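Local coordinates for UDP-N-acetylglucosamine--peptide N-acetylglucosaminyltransferase stabilizing protein GtfB (Streptococcus gordonii, PDB 5E9T) that partners with the glycosyltransferase GtfA to attach the first GlcNAc from UDP-GlcNAc to the serine-rich repeat adhesin GspB, binding that substrate, at residues G214-W220 with R242-I248. Residues are numbered along the deposited sequence; the frame is centred on the assembly and turned at random.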
ATOM      1  N   GLY B 214      30.584  51.593   2.101  1.00 86.41           N
ATOM      2  CA  GLY B 214      29.297  51.913   2.680  1.00 76.31           C
ATOM      3  C   GLY B 214      29.258  51.315   4.063  1.00 74.60           C
ATOM      4  O   GLY B 214      30.084  50.475   4.420  1.00 84.19           O
ATOM      5  N   GLN B 215      28.292  51.747   4.861  1.00 68.18           N
ATOM      6  CA  GLN B 215      28.177  51.117   6.167  1.00 71.17           C
ATOM      7  C   GLN B 215      26.742  50.730   6.467  1.00 69.88           C
ATOM      8  O   GLN B 215      25.793  51.446   6.134  1.00 62.86           O
ATOM      9  CB  GLN B 215      28.749  51.970   7.311  1.00 73.48           C
ATOM     10  CG  GLN B 215      27.950  53.171   7.719  1.00 76.30           C
ATOM     11  CD  GLN B 215      28.528  54.439   7.146  1.00 81.82           C
ATOM     12  OE1 GLN B 215      28.929  54.479   5.983  1.00 85.33           O
ATOM     13  NE2 GLN B 215      28.606  55.477   7.967  1.00 81.91           N
ATOM     14  N   ASP B 216      26.618  49.581   7.112  1.00 70.03           N
ATOM     15  CA  ASP B 216      25.373  48.862   7.265  1.00 63.11           C
ATOM     16  C   ASP B 216      25.085  48.675   8.747  1.00 57.75           C
ATOM     17  O   ASP B 216      25.989  48.710   9.584  1.00 59.97           O
ATOM     18  CB  ASP B 216      25.460  47.508   6.552  1.00 66.64           C
ATOM     19  CG  ASP B 216      26.076  47.611   5.173  1.00 72.59           C
ATOM     20  OD1 ASP B 216      25.711  48.544   4.433  1.00 74.89           O
ATOM     21  OD2 ASP B 216      26.923  46.758   4.830  1.00 74.76           O
ATOM     22  N   ILE B 217      23.813  48.490   9.071  1.00 55.94           N
ATOM     23  CA  ILE B 217      23.385  48.317  10.449  1.00 55.60           C
ATOM     24  C   ILE B 217      22.712  46.963  10.587  1.00 59.54           C
ATOM     25  O   ILE B 217      21.957  46.536   9.706  1.00 63.05           O
ATOM     26  CB  ILE B 217      22.436  49.441  10.905  1.00 50.21           C
ATOM     27  CG1 ILE B 217      22.897  50.771  10.348  1.00 44.82           C
ATOM     28  CG2 ILE B 217      22.360  49.501  12.424  1.00 48.70           C
ATOM     29  CD1 ILE B 217      22.001  51.847  10.733  1.00 44.41           C
ATOM     30  N   LEU B 218      22.993  46.293  11.697  1.00 59.18           N
ATOM     31  CA  LEU B 218      22.337  45.043  12.047  1.00 61.22           C
ATOM     32  C   LEU B 218      21.415  45.304  13.226  1.00 64.33           C
ATOM     33  O   LEU B 218      21.870  45.733  14.292  1.00 69.81           O
ATOM     34  CB  LEU B 218      23.350  43.954  12.395  1.00 56.45           C
ATOM     35  CG  LEU B 218      22.792  42.858  13.293  1.00 57.69           C
ATOM     36  CD1 LEU B 218      21.724  42.012  12.583  1.00 62.38           C
ATOM     37  CD2 LEU B 218      23.921  41.986  13.808  1.00 54.61           C
ATOM     38  N   PHE B 219      20.129  45.039  13.036  1.00 57.50           N
ATOM     39  CA  PHE B 219      19.169  45.097  14.128  1.00 52.67           C
ATOM     40  C   PHE B 219      19.068  43.691  14.691  1.00 51.04           C
ATOM     41  O   PHE B 219      18.484  42.805  14.060  1.00 56.98           O
ATOM     42  CB  PHE B 219      17.807  45.585  13.648  1.00 57.71           C
ATOM     43  CG  PHE B 219      17.841  46.924  12.983  1.00 55.59           C
ATOM     44  CD1 PHE B 219      18.456  47.086  11.755  1.00 53.68           C
ATOM     45  CD2 PHE B 219      17.237  48.016  13.575  1.00 54.47           C
ATOM     46  CE1 PHE B 219      18.485  48.304  11.143  1.00 53.49           C
ATOM     47  CE2 PHE B 219      17.256  49.245  12.959  1.00 51.22           C
ATOM     48  CZ  PHE B 219      17.883  49.390  11.740  1.00 53.30           C
ATOM     49  N   TRP B 220      19.613  43.489  15.882  1.00 49.95           N
ATOM     50  CA  TRP B 220      19.708  42.154  16.452  1.00 57.50           C
ATOM     51  C   TRP B 220      18.472  41.906  17.304  1.00 65.59           C
ATOM     52  O   TRP B 220      18.277  42.556  18.336  1.00 65.40           O
ATOM     53  CB  TRP B 220      20.983  41.995  17.268  1.00 57.55           C
ATOM     54  CG  TRP B 220      20.941  40.744  18.043  1.00 56.63           C
ATOM     55  CD1 TRP B 220      20.585  40.610  19.346  1.00 57.17           C
ATOM     56  CD2 TRP B 220      21.214  39.423  17.560  1.00 57.36           C
ATOM     57  NE1 TRP B 220      20.624  39.294  19.708  1.00 56.80           N
ATOM     58  CE2 TRP B 220      21.020  38.542  18.637  1.00 58.00           C
ATOM     59  CE3 TRP B 220      21.616  38.903  16.326  1.00 60.04           C
ATOM     60  CZ2 TRP B 220      21.214  37.168  18.525  1.00 60.15           C
ATOM     61  CZ3 TRP B 220      21.806  37.536  16.214  1.00 61.92           C
ATOM     62  CH2 TRP B 220      21.604  36.685  17.308  1.00 62.05           C
ATOM     63  N   ARG B 242      31.706  46.387   6.744  1.00 74.93           N
ATOM     64  CA  ARG B 242      30.721  47.394   6.367  1.00 67.37           C
ATOM     65  C   ARG B 242      29.769  47.707   7.511  1.00 69.58           C
ATOM     66  O   ARG B 242      29.311  48.844   7.642  1.00 70.79           O
ATOM     67  CB  ARG B 242      29.939  46.941   5.135  1.00 59.89           C
ATOM     68  CG  ARG B 242      30.706  47.072   3.834  1.00 58.84           C
ATOM     69  CD  ARG B 242      29.823  46.682   2.669  1.00 60.80           C
ATOM     70  NE  ARG B 242      28.497  47.280   2.782  1.00 60.32           N
ATOM     71  CZ  ARG B 242      27.941  48.045   1.848  1.00 59.60           C
ATOM     72  NH1 ARG B 242      28.593  48.293   0.724  1.00 58.44           N
ATOM     73  NH2 ARG B 242      26.729  48.550   2.034  1.00 58.57           N
ATOM     74  N   THR B 243      29.481  46.735   8.362  1.00 72.55           N
ATOM     75  CA  THR B 243      28.586  46.931   9.497  1.00 71.62           C
ATOM     76  C   THR B 243      29.426  47.086  10.758  1.00 74.62           C
ATOM     77  O   THR B 243      30.123  46.149  11.164  1.00 69.13           O
ATOM     78  CB  THR B 243      27.605  45.768   9.609  1.00 65.72           C
ATOM     79  OG1 THR B 243      28.225  44.662  10.277  1.00 64.35           O
ATOM     80  CG2 THR B 243      27.223  45.335   8.242  1.00 61.33           C
ATOM     81  N   GLN B 244      29.456  48.305  11.300  1.00 81.42           N
ATOM     82  CA  GLN B 244      30.022  48.593  12.614  1.00 79.12           C
ATOM     83  C   GLN B 244      28.974  48.845  13.701  1.00 75.93           C
ATOM     84  O   GLN B 244      29.339  49.253  14.811  1.00 75.17           O
ATOM     85  CB  GLN B 244      31.002  49.763  12.516  1.00 78.29           C
ATOM     86  CG  GLN B 244      32.329  49.341  11.893  1.00 78.26           C
ATOM     87  CD  GLN B 244      33.283  48.755  12.917  1.00 85.19           C
ATOM     88  OE1 GLN B 244      33.380  49.247  14.038  1.00 91.35           O
ATOM     89  NE2 GLN B 244      33.971  47.682  12.544  1.00 85.52           N
ATOM     90  N   THR B 245      27.686  48.662  13.408  1.00 77.99           N
ATOM     91  CA  THR B 245      26.611  49.103  14.292  1.00 79.48           C
ATOM     92  C   THR B 245      25.674  47.950  14.623  1.00 80.25           C
ATOM     93  O   THR B 245      25.183  47.270  13.717  1.00 83.05           O
ATOM     94  CB  THR B 245      25.824  50.238  13.636  1.00 76.25           C
ATOM     95  OG1 THR B 245      26.739  51.150  13.016  1.00 73.47           O
ATOM     96  CG2 THR B 245      24.990  50.973  14.668  1.00 73.01           C
ATOM     97  N   ILE B 246      25.413  47.735  15.913  1.00 76.80           N
ATOM     98  CA  ILE B 246      24.476  46.700  16.345  1.00 74.63           C
ATOM     99  C   ILE B 246      23.366  47.365  17.149  1.00 75.34           C
ATOM    100  O   ILE B 246      23.553  47.723  18.316  1.00 80.78           O
ATOM    101  CB  ILE B 246      25.169  45.604  17.158  1.00 72.38           C
ATOM    102  CG1 ILE B 246      26.441  45.164  16.437  1.00 66.56           C
ATOM    103  CG2 ILE B 246      24.245  44.409  17.335  1.00 79.63           C
ATOM    104  CD1 ILE B 246      27.292  44.228  17.234  1.00 68.80           C
ATOM    105  N   VAL B 247      22.191  47.455  16.550  1.00 68.04           N
ATOM    106  CA  VAL B 247      20.978  47.977  17.171  1.00 65.00           C
ATOM    107  C   VAL B 247      20.304  46.833  17.905  1.00 66.62           C
ATOM    108  O   VAL B 247      20.191  45.731  17.372  1.00 73.95           O
ATOM    109  CB  VAL B 247      20.031  48.591  16.117  1.00 64.71           C
ATOM    110  CG1 VAL B 247      18.632  48.762  16.693  1.00 68.18           C
ATOM    111  CG2 VAL B 247      20.614  49.905  15.580  1.00 61.11           C
ATOM    112  N   ILE B 248      19.865  47.073  19.134  1.00 62.57           N
ATOM    113  CA  ILE B 248      19.196  46.017  19.898  1.00 63.80           C
ATOM    114  C   ILE B 248      17.899  46.550  20.506  1.00 66.30           C
ATOM    115  O   ILE B 248      17.895  47.055  21.643  1.00 69.99           O
ATOM    116  CB  ILE B 248      20.122  45.446  20.976  1.00 63.08           C
ATOM    117  CG1 ILE B 248      21.403  44.913  20.327  1.00 65.99           C
ATOM    118  CG2 ILE B 248      19.433  44.310  21.699  1.00 62.38           C
ATOM    119  CD1 ILE B 248      22.376  44.270  21.281  1.00 75.40           C
TER
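L218 and W220 join the parallel strands 216-219 and 243-247 through the bonds L218 N to T245 O, V247 N to L218 O and W220 N to V247 O (2.8 Å), and the strand axes, 26° apart, approach to 4.7 Å. D216 N to R242 O is a further backbone bond. Toward the start of the pair the register shifts by one: by nearest CA atoms D216 pairs with T243 (4.4 Å) and I217 with T245, skipping Q244. The main polar side-chain contact is here. R242 meets D216 side-on, NE to D216 OD2 at 2.6 Å and NH2 to D216 OD1 at 2.6 Å. Both oxygens are approached from the syn side, and the carboxylate and guanidinium planes lie 23° apart. A bend at chi3 (45°) of R242 brings the guanidinium round to this edge-on grip. S206 OG and I194 N also bond the carboxylate, while L191 O takes NH2; these buried charges are thus fixed by several partners. Further along, V247 CG2 touches I217 CG2 at 3.6 Å, and V247 CG1 approaches F219 CD2 obliquely at 3.5 Å. On the face that carries L218 and I246, I246 CG2 reaches W220 CB, just beyond the strand, at 4.1 Å. The two strands and helix 230-237 form a beta-alpha-beta unit of a parallel, Rossmann-like sheet; this helix packs on T243 and I246, with strands 194-196 and 269-270 flanking the pair.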